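Esterase (Uncultured bacterium, PDB 5EGN) hydrolyses carboxylic esters and acts as a lactonase that degrades N-acyl homoserine lactones, the signals of bacterial quorum sensing. Local coordinates at residues V4-V9 with V75-D80; D52-G57 with T64-M69; A132-Q135 with A141-G144; N238-G241 with L246-P249; H242-Q245 with S250-N253. The protein carries 2 engineered substitutions. All blocks are in the same frame, centred on the assembly; numbering follows the deposited sequence.

Interaction 1: V4-V9 with V75-D80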
loop_
_atom_site.group_PDB
_atom_site.type_symbol
_atom_site.label_atom_id
_atom_site.label_comp_id
_atom_site.label_asym_id
_atom_site.label_seq_id
_atom_site.Cartn_x
_atom_site.Cartn_y
_atom_site.Cartn_z
ATOM N N VAL A 4 -12.753 6.114 -12.828
ATOM C CA VAL A 4 -13.220 7.016 -13.873
ATOM C C VAL A 4 -13.187 6.250 -15.182
ATOM O O VAL A 4 -12.402 5.327 -15.333
ATOM C CB VAL A 4 -12.363 8.291 -14.018
ATOM C CG1 VAL A 4 -13.227 9.440 -14.510
ATOM C CG2 VAL A 4 -11.699 8.660 -12.714
ATOM N N GLU A 5 -14.033 6.618 -16.132
ATOM C CA GLU A 5 -13.972 5.980 -17.439
ATOM C C GLU A 5 -13.398 6.934 -18.476
ATOM O O GLU A 5 -13.909 8.036 -18.662
ATOM C CB GLU A 5 -15.356 5.480 -17.867
ATOM C CG GLU A 5 -15.301 4.548 -19.061
ATOM C CD GLU A 5 -16.619 3.850 -19.317
ATOM O OE1 GLU A 5 -17.352 4.277 -20.232
ATOM O OE2 GLU A 5 -16.921 2.868 -18.607
ATOM N N ASN A 6 -12.326 6.509 -19.134
ATOM C CA ASN A 6 -11.762 7.292 -20.218
ATOM C C ASN A 6 -11.833 6.490 -21.509
ATOM O O ASN A 6 -11.063 5.549 -21.714
ATOM C CB ASN A 6 -10.324 7.707 -19.903
ATOM C CG ASN A 6 -9.906 8.973 -20.631
ATOM O OD1 ASN A 6 -9.406 9.916 -20.020
ATOM N ND2 ASN A 6 -10.113 9.002 -21.941
ATOM N N ASP A 7 -12.791 6.865 -22.353
ATOM C CA ASP A 7 -12.980 6.267 -23.669
ATOM C C ASP A 7 -13.196 4.757 -23.565
ATOM O O ASP A 7 -12.769 3.992 -24.435
ATOM C CB ASP A 7 -11.783 6.577 -24.566
ATOM C CG ASP A 7 -12.158 6.681 -26.037
ATOM O OD1 ASP A 7 -13.139 6.037 -26.461
ATOM O OD2 ASP A 7 -11.464 7.415 -26.775
ATOM N N GLY A 8 -13.873 4.339 -22.498
ATOM C CA GLY A 8 -14.191 2.940 -22.283
ATOM C C GLY A 8 -13.203 2.208 -21.396
ATOM O O GLY A 8 -13.397 1.031 -21.097
ATOM N N VAL A 9 -12.141 2.893 -20.974
ATOM C CA VAL A 9 -11.143 2.262 -20.110
ATOM C C VAL A 9 -11.244 2.772 -18.672
ATOM O O VAL A 9 -11.082 3.970 -18.419
ATOM C CB VAL A 9 -9.713 2.501 -20.633
ATOM C CG1 VAL A 9 -8.693 1.834 -19.721
ATOM C CG2 VAL A 9 -9.577 1.984 -22.055
ATOM N N VAL A 75 -5.152 10.482 -16.431
ATOM C CA VAL A 75 -4.963 11.383 -15.294
ATOM C C VAL A 75 -5.925 12.573 -15.350
ATOM O O VAL A 75 -6.541 12.931 -14.341
ATOM C CB VAL A 75 -3.515 11.915 -15.219
ATOM C CG1 VAL A 75 -3.358 12.858 -14.034
ATOM C CG2 VAL A 75 -2.528 10.764 -15.119
ATOM N N VAL A 76 -6.060 13.177 -16.529
ATOM C CA VAL A 76 -6.955 14.320 -16.703
ATOM C C VAL A 76 -8.405 13.919 -16.439
ATOM O O VAL A 76 -9.181 14.701 -15.895
ATOM C CB VAL A 76 -6.837 14.936 -18.118
ATOM C CG1 VAL A 76 -7.837 16.071 -18.299
ATOM C CG2 VAL A 76 -5.430 15.446 -18.357
ATOM N N ALA A 77 -8.765 12.694 -16.816
ATOM C CA ALA A 77 -10.095 12.166 -16.523
ATOM C C ALA A 77 -10.319 12.106 -15.019
ATOM O O ALA A 77 -11.361 12.542 -14.513
ATOM C CB ALA A 77 -10.275 10.791 -17.140
ATOM N N VAL A 78 -9.331 11.568 -14.305
ATOM C CA VAL A 78 -9.408 11.510 -12.847
ATOM C C VAL A 78 -9.575 12.906 -12.240
ATOM O O VAL A 78 -10.423 13.114 -11.370
ATOM C CB VAL A 78 -8.165 10.834 -12.243
ATOM C CG1 VAL A 78 -8.218 10.884 -10.721
ATOM C CG2 VAL A 78 -8.060 9.395 -12.731
ATOM N N LEU A 79 -8.778 13.861 -12.711
ATOM C CA LEU A 79 -8.850 15.232 -12.210
ATOM C C LEU A 79 -10.194 15.887 -12.530
ATOM O O LEU A 79 -10.687 16.718 -11.767
ATOM C CB LEU A 79 -7.709 16.071 -12.788
ATOM C CG LEU A 79 -6.302 15.690 -12.320
ATOM C CD1 LEU A 79 -5.247 16.514 -13.044
ATOM C CD2 LEU A 79 -6.176 15.850 -10.813
ATOM N N ASP A 80 -10.779 15.500 -13.658
ATOM C CA ASP A 80 -12.068 16.027 -14.084
ATOM C C ASP A 80 -13.191 15.513 -13.194
ATOM O O ASP A 80 -14.057 16.279 -12.773
ATOM C CB ASP A 80 -12.344 15.664 -15.545
ATOM C CG ASP A 80 -11.540 16.503 -16.518
ATOM O OD1 ASP A 80 -11.006 17.549 -16.098
ATOM O OD2 ASP A 80 -11.445 16.122 -17.704
#
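N6, whose side chain lies against A77, gives its backbone N to V9 O at 2.9 Å; the return bond from V9 N to N6 O makes the pair that closes a type I' turn, with D7 and G8 at its corner. This turn joins strand 3-6, the outermost strand on this side of the sheet, to strand 9-16. No hydrogen bond crosses from the strand to helix 68-81; the axes of strand 4-6 and helix 75-80 approach to 8.1 Å at 137°. The two methyls of V4 do most of the work. CG1 stands anti to the backbone N (chi1 -150°) and lies 3.6 Å from the carbonyl oxygen A77 O, while CG2 reaches the next residue of the helix, 3.7 Å from V78 CG2 and just as near its CA. The two valines meet at about a right angle. Two residues on, N6 CB is 4.1 Å from A77 CB. V78 also touches I11 and Y13 of strand 9-16, which spreads the helix over both strands of the hairpin. The V4 methyls and A77 CB thus pack on apolar atoms and on backbone, without a hydrogen bond across, and polar bonding is left to the turn and the hairpin.

Interaction 2: D52-G57 with T64-M69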
loop_
_atom_site.group_PDB
_atom_site.type_symbol
_atom_site.label_atom_id
_atom_site.label_comp_id
_atom_site.label_asym_id
_atom_site.label_seq_id
_atom_site.Cartn_x
_atom_site.Cartn_y
_atom_site.Cartn_z
ATOM N N ASP A 52 -3.809 4.303 -10.336
ATOM C CA ASP A 52 -3.378 3.123 -11.074
ATOM C C ASP A 52 -3.426 3.404 -12.574
ATOM O O ASP A 52 -4.497 3.654 -13.128
ATOM C CB ASP A 52 -4.266 1.925 -10.738
ATOM C CG ASP A 52 -3.892 1.267 -9.428
ATOM O OD1 ASP A 52 -3.205 1.910 -8.605
ATOM O OD2 ASP A 52 -4.286 0.100 -9.224
ATOM N N HIS A 53 -2.268 3.374 -13.225
ATOM C CA HIS A 53 -2.206 3.547 -14.672
ATOM C C HIS A 53 -2.976 2.430 -15.360
ATOM O O HIS A 53 -3.198 1.371 -14.772
ATOM C CB HIS A 53 -0.756 3.555 -15.161
ATOM C CG HIS A 53 0.119 4.541 -14.452
ATOM N ND1 HIS A 53 -0.360 5.718 -13.920
ATOM C CD2 HIS A 53 1.447 4.521 -14.185
ATOM C CE1 HIS A 53 0.635 6.382 -13.357
ATOM N NE2 HIS A 53 1.741 5.676 -13.505
ATOM N N ARG A 54 -3.386 2.662 -16.603
ATOM C CA ARG A 54 -4.034 1.614 -17.376
ATOM C C ARG A 54 -3.041 0.481 -17.606
ATOM O O ARG A 54 -1.860 0.720 -17.856
ATOM C CB ARG A 54 -4.565 2.153 -18.707
ATOM C CG ARG A 54 -3.513 2.778 -19.608
ATOM C CD ARG A 54 -4.085 3.075 -20.984
ATOM N NE ARG A 54 -5.257 3.942 -20.907
ATOM C CZ ARG A 54 -6.018 4.268 -21.947
ATOM N NH1 ARG A 54 -5.731 3.800 -23.154
ATOM N NH2 ARG A 54 -7.066 5.063 -21.781
ATOM N N GLY A 55 -3.519 -0.752 -17.499
ATOM C CA GLY A 55 -2.652 -1.907 -17.627
ATOM C C GLY A 55 -1.977 -2.274 -16.319
ATOM O O GLY A 55 -1.189 -3.217 -16.262
ATOM N N HIS A 56 -2.289 -1.526 -15.265
ATOM C CA HIS A 56 -1.678 -1.751 -13.961
ATOM C C HIS A 56 -2.714 -1.901 -12.857
ATOM O O HIS A 56 -3.745 -1.229 -12.862
ATOM C CB HIS A 56 -0.727 -0.605 -13.607
ATOM C CG HIS A 56 0.426 -0.460 -14.549
ATOM N ND1 HIS A 56 0.308 0.140 -15.783
ATOM C CD2 HIS A 56 1.722 -0.838 -14.435
ATOM C CE1 HIS A 56 1.482 0.127 -16.391
ATOM N NE2 HIS A 56 2.356 -0.461 -15.594
ATOM N N GLY A 57 -2.422 -2.792 -11.915
ATOM C CA GLY A 57 -3.201 -2.941 -10.699
ATOM C C GLY A 57 -4.692 -3.152 -10.871
ATOM O O GLY A 57 -5.132 -4.181 -11.385
ATOM N N THR A 64 -4.226 -2.635 -26.316
ATOM C CA THR A 64 -3.380 -1.579 -26.866
ATOM C C THR A 64 -3.813 -0.194 -26.400
ATOM O O THR A 64 -4.928 -0.011 -25.913
ATOM C CB THR A 64 -3.382 -1.596 -28.407
ATOM O OG1 THR A 64 -4.712 -1.844 -28.881
ATOM C CG2 THR A 64 -2.454 -2.676 -28.935
ATOM N N GLY A 65 -2.924 0.781 -26.561
ATOM C CA GLY A 65 -3.210 2.154 -26.183
ATOM C C GLY A 65 -2.412 2.592 -24.973
ATOM O O GLY A 65 -2.970 3.072 -23.988
ATOM N N TYR A 66 -1.095 2.431 -25.049
ATOM C CA TYR A 66 -0.232 2.740 -23.918
ATOM C C TYR A 66 0.813 3.788 -24.267
ATOM O O TYR A 66 1.997 3.618 -23.976
ATOM C CB TYR A 66 0.441 1.467 -23.405
ATOM C CG TYR A 66 -0.538 0.474 -22.826
ATOM C CD1 TYR A 66 -1.103 0.679 -21.575
ATOM C CD2 TYR A 66 -0.907 -0.662 -23.532
ATOM C CE1 TYR A 66 -2.002 -0.219 -21.042
ATOM C CE2 TYR A 66 -1.806 -1.569 -23.006
ATOM C CZ TYR A 66 -2.350 -1.341 -21.761
ATOM O OH TYR A 66 -3.246 -2.240 -21.231
ATOM N N SER A 67 0.370 4.869 -24.900
ATOM C CA SER A 67 1.222 6.032 -25.092
ATOM C C SER A 67 1.172 6.867 -23.823
ATOM O O SER A 67 0.198 6.804 -23.072
ATOM C CB SER A 67 0.777 6.856 -26.302
ATOM O OG SER A 67 -0.486 7.457 -26.076
ATOM N N ILE A 68 2.221 7.644 -23.582
ATOM C CA ILE A 68 2.280 8.494 -22.400
ATOM C C ILE A 68 1.175 9.548 -22.452
ATOM O O ILE A 68 0.654 9.973 -21.418
ATOM C CB ILE A 68 3.660 9.168 -22.272
ATOM C CG1 ILE A 68 4.761 8.108 -22.282
ATOM C CG2 ILE A 68 3.750 9.985 -20.998
ATOM C CD1 ILE A 68 4.647 7.105 -21.157
ATOM N N MET A 69 0.805 9.946 -23.665
ATOM C CA MET A 69 -0.270 10.910 -23.861
ATOM C C MET A 69 -1.607 10.347 -23.379
ATOM O O MET A 69 -2.395 11.045 -22.739
ATOM C CB MET A 69 -0.372 11.313 -25.334
ATOM C CG MET A 69 0.920 11.842 -25.938
ATOM S SD MET A 69 1.986 10.531 -26.572
ATOM C CE MET A 69 3.380 11.485 -27.164
#
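R54 and Y66 carry the contact between the loop after strand 47-51 and the approach to helix 68-81, and its dense part lies where the edge of the Y66 ring meets R54 at a slant. Ring atom CE1 of Y66 sits 3.6 Å from R54 CG, and the same edge points at R54 O, 3.3 Å from CE1. Further out, Y66 OH is 3.7 Å from G55 CA, at the corner of a type II turn from H53 to H56; the hydroxyl's own hydrogen bond is to P62 O. Helix 177-185 adds V179, A182 and A183 around this tyrosine. R54 O is also met by H56 ND1 at 3.1 Å, the donor standing well above the carbonyl plane.

Toward solvent the contact thins to the backbone at T64 and G65, where T64 is exposed and adds almost nothing. The polar link there is one bond, R54 NH1 to G65 O, 3.0 Å long and bent to 145° at the hydrogen. It lands on a lone pair in the carbonyl plane, although the oxygen lies 23° out of the guanidinium plane. A kink at chi3 (57°) swings the guanidinium round to it, nearly perpendicular to the tyrosine ring.

The sequence D52-H53-R54-G55-H56-G57 fits the DxRGxG motif familiar in alpha/beta hydrolases. R54 NE makes a salt bridge to D74 within helix 68-81, so one guanidinium ties this loop both to the helix and to the chain leading into it, its charge probably balanced by D74 and its NH1 spent on a neutral carbonyl.

Interaction 3: A132-Q135 with A141-G144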
loop_
_atom_site.group_PDB
_atom_site.type_symbol
_atom_site.label_atom_id
_atom_site.label_comp_id
_atom_site.label_asym_id
_atom_site.label_seq_id
_atom_site.Cartn_x
_atom_site.Cartn_y
_atom_site.Cartn_z
ATOM N N ALA A 132 17.041 -7.311 -26.398
ATOM C CA ALA A 132 17.115 -8.713 -26.775
ATOM C C ALA A 132 16.929 -9.611 -25.557
ATOM O O ALA A 132 16.395 -10.708 -25.673
ATOM C CB ALA A 132 18.443 -9.011 -27.456
ATOM N N ALA A 133 17.374 -9.146 -24.394
ATOM C CA ALA A 133 17.186 -9.900 -23.158
ATOM C C ALA A 133 15.707 -9.971 -22.797
ATOM O O ALA A 133 15.228 -10.993 -22.301
ATOM C CB ALA A 133 17.984 -9.279 -22.020
ATOM N N PHE A 134 14.986 -8.880 -23.047
ATOM C CA PHE A 134 13.550 -8.849 -22.786
ATOM C C PHE A 134 12.773 -9.672 -23.810
ATOM O O PHE A 134 11.691 -10.178 -23.513
ATOM C CB PHE A 134 13.031 -7.408 -22.772
ATOM C CG PHE A 134 13.170 -6.723 -21.442
ATOM C CD1 PHE A 134 12.306 -7.023 -20.402
ATOM C CD2 PHE A 134 14.159 -5.776 -21.233
ATOM C CE1 PHE A 134 12.425 -6.393 -19.176
ATOM C CE2 PHE A 134 14.284 -5.142 -20.009
ATOM C CZ PHE A 134 13.417 -5.452 -18.980
ATOM N N GLN A 135 13.322 -9.798 -25.014
ATOM C CA GLN A 135 12.703 -10.641 -26.035
ATOM C C GLN A 135 12.989 -12.122 -25.797
ATOM O O GLN A 135 12.199 -12.988 -26.169
ATOM C CB GLN A 135 13.186 -10.243 -27.431
ATOM N N ALA A 141 15.203 -11.052 -17.574
ATOM C CA ALA A 141 15.709 -9.730 -17.924
ATOM C C ALA A 141 15.182 -8.659 -16.973
ATOM O O ALA A 141 15.939 -7.792 -16.530
ATOM C CB ALA A 141 15.346 -9.383 -19.359
ATOM N N PHE A 142 13.890 -8.722 -16.659
ATOM C CA PHE A 142 13.279 -7.737 -15.767
ATOM C C PHE A 142 13.881 -7.818 -14.366
ATOM O O PHE A 142 14.128 -6.793 -13.733
ATOM C CB PHE A 142 11.761 -7.929 -15.696
ATOM C CG PHE A 142 10.998 -6.648 -15.460
ATOM C CD1 PHE A 142 10.111 -6.165 -16.410
ATOM C CD2 PHE A 142 11.179 -5.922 -14.293
ATOM C CE1 PHE A 142 9.414 -4.988 -16.193
ATOM C CE2 PHE A 142 10.486 -4.748 -14.074
ATOM C CZ PHE A 142 9.604 -4.279 -15.023
ATOM N N GLY A 143 14.108 -9.036 -13.882
ATOM C CA GLY A 143 14.751 -9.229 -12.593
ATOM C C GLY A 143 16.140 -8.616 -12.582
ATOM O O GLY A 143 16.507 -7.864 -11.669
ATOM N N GLY A 144 16.910 -8.935 -13.619
ATOM C CA GLY A 144 18.231 -8.362 -13.795
ATOM C C GLY A 144 18.214 -6.845 -13.777
ATOM O O GLY A 144 19.102 -6.215 -13.203
#
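F134 and A141 meet inside a helical hairpin, helices 128-136 and 138-146 following one another with barely a break. The pair belongs to the run of helices inserted between strands 110-116 and 206-211, the place where alpha/beta hydrolases commonly carry their cap. The phenylalanine can be followed outward. Its CB is still remote, 4.6 Å from A141 CB. With CG anti to the carbonyl carbon (chi1 -86°), the side chain then leans over the second helix, and CG comes within 4.0 Å of A141 CB. CD1 is equally close to that methyl, which stands over the middle of the ring face, 10° off the normal: a clear CH-pi contact. CE1, at the far rim, passes from the alanine to the next residue and lies 3.6 Å from F142 CD1. The tip, CZ, rests 3.9 Å from F142 CA, against the backbone. The two phenylalanine rings are almost perpendicular, their planes at 87°, and meet obliquely, with F142 CD1 near the plane of the F134 ring. Both rings also have aromatic neighbours elsewhere in the chain: F134 meets F180, and F142 stacks on F169. This joins the hairpin to helix 177-185 and to the residue just after helix 159-168. The methyl of A141 also meets A133, the two CB atoms 3.7 Å apart, with A133 O 3.4 Å from A141 CB.

Interaction 4: N238-G241 with L246-P249. Engineered in segment 238-241: N238 (natural residue Lys).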
loop_
_atom_site.group_PDB
_atom_site.type_symbol
_atom_site.label_atom_id
_atom_site.label_comp_id
_atom_site.label_asym_id
_atom_site.label_seq_id
_atom_site.Cartn_x
_atom_site.Cartn_y
_atom_site.Cartn_z
ATOM N N ASN A 238 21.985 10.222 -2.029
ATOM C CA ASN A 238 22.949 9.197 -1.627
ATOM C C ASN A 238 22.273 7.944 -1.065
ATOM O O ASN A 238 21.306 8.050 -0.305
ATOM C CB ASN A 238 23.911 9.765 -0.579
ATOM C CG ASN A 238 25.367 9.720 -1.023
ATOM O OD1 ASN A 238 25.770 10.447 -1.928
ATOM N ND2 ASN A 238 26.169 8.893 -0.361
ATOM N N ASP A 239 22.809 6.773 -1.428
ATOM C CA ASP A 239 22.364 5.465 -0.915
ATOM C C ASP A 239 20.931 5.106 -1.333
ATOM O O ASP A 239 20.230 4.392 -0.612
ATOM C CB ASP A 239 22.460 5.419 0.622
ATOM C CG ASP A 239 23.872 5.200 1.129
ATOM O OD1 ASP A 239 24.510 4.220 0.691
ATOM O OD2 ASP A 239 24.328 5.993 1.980
ATOM N N VAL A 240 20.495 5.578 -2.498
ATOM C CA VAL A 240 19.135 5.293 -2.986
ATOM C C VAL A 240 19.157 4.882 -4.456
ATOM O O VAL A 240 20.028 5.341 -5.206
ATOM C CB VAL A 240 18.214 6.516 -2.804
ATOM C CG1 VAL A 240 16.816 6.243 -3.337
ATOM C CG2 VAL A 240 18.152 6.883 -1.338
ATOM N N GLY A 241 18.243 3.996 -4.857
ATOM C CA GLY A 241 18.123 3.606 -6.250
ATOM C C GLY A 241 16.907 4.228 -6.922
ATOM O O GLY A 241 16.806 5.449 -7.031
ATOM N N LEU A 246 10.248 4.519 -1.082
ATOM C CA LEU A 246 10.218 3.275 -0.318
ATOM C C LEU A 246 11.530 3.024 0.423
ATOM O O LEU A 246 11.532 2.479 1.528
ATOM C CB LEU A 246 9.910 2.088 -1.231
ATOM C CG LEU A 246 8.440 1.843 -1.571
ATOM C CD1 LEU A 246 8.293 0.568 -2.385
ATOM C CD2 LEU A 246 7.605 1.774 -0.303
ATOM N N GLU A 247 12.643 3.415 -0.190
ATOM C CA GLU A 247 13.961 3.177 0.390
ATOM C C GLU A 247 14.207 4.063 1.610
ATOM O O GLU A 247 14.699 3.594 2.638
ATOM C CB GLU A 247 15.050 3.394 -0.663
ATOM C CG GLU A 247 15.004 2.374 -1.799
ATOM C CD GLU A 247 16.133 2.549 -2.794
ATOM O OE1 GLU A 247 15.842 2.781 -3.987
ATOM O OE2 GLU A 247 17.310 2.442 -2.387
ATOM N N ARG A 248 13.874 5.344 1.492
ATOM C CA ARG A 248 13.950 6.267 2.623
ATOM C C ARG A 248 12.707 7.153 2.657
ATOM O O ARG A 248 12.787 8.347 2.372
ATOM C CB ARG A 248 15.214 7.130 2.546
ATOM C CG ARG A 248 16.508 6.341 2.409
ATOM C CD ARG A 248 17.732 7.227 2.578
ATOM N NE ARG A 248 17.873 7.701 3.952
ATOM C CZ ARG A 248 18.442 7.000 4.928
ATOM N NH1 ARG A 248 18.922 5.788 4.683
ATOM N NH2 ARG A 248 18.528 7.508 6.149
ATOM N N PRO A 249 11.552 6.566 3.014
ATOM C CA PRO A 249 10.229 7.197 2.907
ATOM C C PRO A 249 10.094 8.552 3.606
ATOM O O PRO A 249 9.581 9.489 2.998
ATOM C CB PRO A 249 9.302 6.168 3.560
ATOM C CG PRO A 249 10.008 4.870 3.394
ATOM C CD PRO A 249 11.457 5.202 3.564
HETATM O O HOH W 1 19.214 4.271 2.294
#
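The loop that follows the last strand of the sheet, 233-237, and runs up to H242 is pinned here by E247 of the short helix 244-247. Both carboxylate oxygens of E247 take the single N-H of G241, OE1 at 2.8 Å and OE2 at 3.1 Å, each met on its syn side and somewhat out of the carboxylate plane. The side chain runs extended beyond CG, with CG anti to the carbonyl carbon (chi1 -66°). More partners share this buried group: F243 N bonds to OE1, and the hydroxyls of S154 and S151 pair with OE2. The N-H groups of G241 and F243 probably favour the charged carboxylate. V240 lies beside it, CG1 3.7 Å from E247 OE1, while its other methyl, CG2, is 4.0 Å from R248 CD. At the outer end a water links the segments: it donates to D239 O at 3.1 Å and accepts from R248 NH1 at 2.8 Å, in the guanidinium plane. R248 NE is held by a salt bridge to E251. H242 bonds through ND1 to D214 and touches S93, as expected of a Ser-His-Asp triad, and a histidine on the loop after the last strand is characteristic of the alpha/beta hydrolase fold.

Interaction 5: H242-Q245 with S250-N253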
loop_
_atom_site.group_PDB
_atom_site.type_symbol
_atom_site.label_atom_id
_atom_site.label_comp_id
_atom_site.label_asym_id
_atom_site.label_seq_id
_atom_site.Cartn_x
_atom_site.Cartn_y
_atom_site.Cartn_z
ATOM N N HIS A 242 15.973 3.387 -7.362
ATOM C CA HIS A 242 14.831 3.832 -8.159
ATOM C C HIS A 242 13.636 4.247 -7.307
ATOM O O HIS A 242 12.757 4.971 -7.772
ATOM C CB HIS A 242 14.404 2.722 -9.126
ATOM C CG HIS A 242 13.710 3.216 -10.357
ATOM N ND1 HIS A 242 14.297 4.104 -11.236
ATOM C CD2 HIS A 242 12.489 2.935 -10.868
ATOM C CE1 HIS A 242 13.463 4.352 -12.229
ATOM N NE2 HIS A 242 12.358 3.655 -12.030
ATOM N N PHE A 243 13.605 3.795 -6.059
ATOM C CA PHE A 243 12.419 3.978 -5.233
ATOM C C PHE A 243 12.703 4.724 -3.933
ATOM O O PHE A 243 12.646 4.144 -2.851
ATOM C CB PHE A 243 11.788 2.620 -4.928
ATOM C CG PHE A 243 11.683 1.723 -6.128
ATOM C CD1 PHE A 243 10.650 1.875 -7.037
ATOM C CD2 PHE A 243 12.622 0.728 -6.349
ATOM C CE1 PHE A 243 10.553 1.050 -8.142
ATOM C CE2 PHE A 243 12.531 -0.099 -7.450
ATOM C CZ PHE A 243 11.497 0.063 -8.349
ATOM N N TYR A 244 12.993 6.017 -4.051
ATOM C CA TYR A 244 13.257 6.871 -2.898
ATOM C C TYR A 244 12.094 6.863 -1.903
ATOM O O TYR A 244 12.305 6.925 -0.692
ATOM C CB TYR A 244 13.540 8.303 -3.363
ATOM C CG TYR A 244 14.124 9.217 -2.306
ATOM C CD1 TYR A 244 14.743 8.705 -1.173
ATOM C CD2 TYR A 244 14.054 10.598 -2.444
ATOM C CE1 TYR A 244 15.274 9.542 -0.208
ATOM C CE2 TYR A 244 14.582 11.440 -1.486
ATOM C CZ TYR A 244 15.190 10.909 -0.371
ATOM O OH TYR A 244 15.718 11.748 0.583
ATOM N N GLN A 245 10.871 6.775 -2.416
ATOM C CA GLN A 245 9.689 6.838 -1.562
ATOM C C GLN A 245 9.536 5.579 -0.711
ATOM O O GLN A 245 8.792 5.571 0.268
ATOM C CB GLN A 245 8.424 7.061 -2.399
ATOM C CG GLN A 245 7.896 5.826 -3.110
ATOM C CD GLN A 245 8.521 5.618 -4.474
ATOM O OE1 GLN A 245 9.741 5.566 -4.609
ATOM N NE2 GLN A 245 7.682 5.505 -5.497
ATOM N N SER A 250 10.537 8.649 4.856
ATOM C CA SER A 250 10.396 9.888 5.622
ATOM C C SER A 250 11.175 11.048 5.003
ATOM O O SER A 250 10.702 12.186 4.987
ATOM C CB SER A 250 10.842 9.674 7.069
ATOM O OG SER A 250 9.881 8.927 7.794
ATOM N N GLU A 251 12.368 10.760 4.492
ATOM C CA GLU A 251 13.185 11.785 3.854
ATOM C C GLU A 251 12.552 12.274 2.554
ATOM O O GLU A 251 12.560 13.475 2.264
ATOM C CB GLU A 251 14.598 11.260 3.598
ATOM C CG GLU A 251 15.390 11.023 4.873
ATOM C CD GLU A 251 16.817 10.603 4.601
ATOM O OE1 GLU A 251 17.379 11.041 3.576
ATOM O OE2 GLU A 251 17.375 9.834 5.411
ATOM N N PHE A 252 12.001 11.345 1.777
ATOM C CA PHE A 252 11.237 11.715 0.590
ATOM C C PHE A 252 10.058 12.593 0.992
ATOM O O PHE A 252 9.725 13.553 0.298
ATOM C CB PHE A 252 10.740 10.476 -0.160
ATOM C CG PHE A 252 9.964 10.798 -1.410
ATOM C CD1 PHE A 252 10.616 10.972 -2.618
ATOM C CD2 PHE A 252 8.585 10.936 -1.373
ATOM C CE1 PHE A 252 9.912 11.273 -3.766
ATOM C CE2 PHE A 252 7.875 11.240 -2.519
ATOM C CZ PHE A 252 8.539 11.407 -3.716
ATOM N N ASN A 253 9.432 12.251 2.115
ATOM C CA ASN A 253 8.307 13.020 2.637
ATOM C C ASN A 253 8.702 14.444 3.009
ATOM O O ASN A 253 7.927 15.378 2.818
ATOM C CB ASN A 253 7.700 12.319 3.854
ATOM C CG ASN A 253 6.821 11.143 3.477
ATOM O OD1 ASN A 253 6.863 10.659 2.348
ATOM N ND2 ASN A 253 6.012 10.683 4.424
#
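Q245 and F252 bring the backbones closest, their CA atoms 5.6 Å apart, where helix 244-247 gives way after a tight bend to helix 249-257. These are the closing helices of the alpha/beta hydrolase fold, beginning two residues after H242, the probable histidine of the triad. F252 is wedged between the two residues opposite it. Its CB sits over one face of the Y244 ring, 4.1 Å from the centroid, while its own ring receives Q245 CB over a face at the same distance. Y244 and F252 both hold CG anti to the backbone N (chi1 -167° and -179°), which sends the rings against each other between the helices with planes at 90°. Beyond this pair lie V90, L114 and L116, touched by F252, so the helix rests on the central strands. Q245 turns its amide away to N92, next to the serine of a probable nucleophile elbow. At the far end of the tyrosine, OH makes a weak hydrogen bond of 3.5 Å to E251 OE1, the other oxygen being the one in the salt bridge to R248. Between the rings the nearest atoms are Y244 CD2 and F252 CD1, 3.5 Å apart.

How the interactions relate
Interactions 1 and 2, then 3, then the interleaved 4 and 5, come in order along the chain. Interactions 1 and 2 share helix 68-81, with centres about 12 Å apart; they touch where R54 NH2 packs by V9 and the N6 carbonyl, and interaction 2 falls within the chain spanned by interaction 1. Interaction 3 stands apart in the inserted helices, its centre about 32 Å from interaction 1 and 21 Å from interaction 2. Interactions 4 and 5, only about 6 Å apart between centres, share helix 244-247 on the opposite side of the chain's centre from 1 and 2. The contacts thus sit at the sheet's first edge, the loop after strand 47-51, the probable cap and the histidine loop.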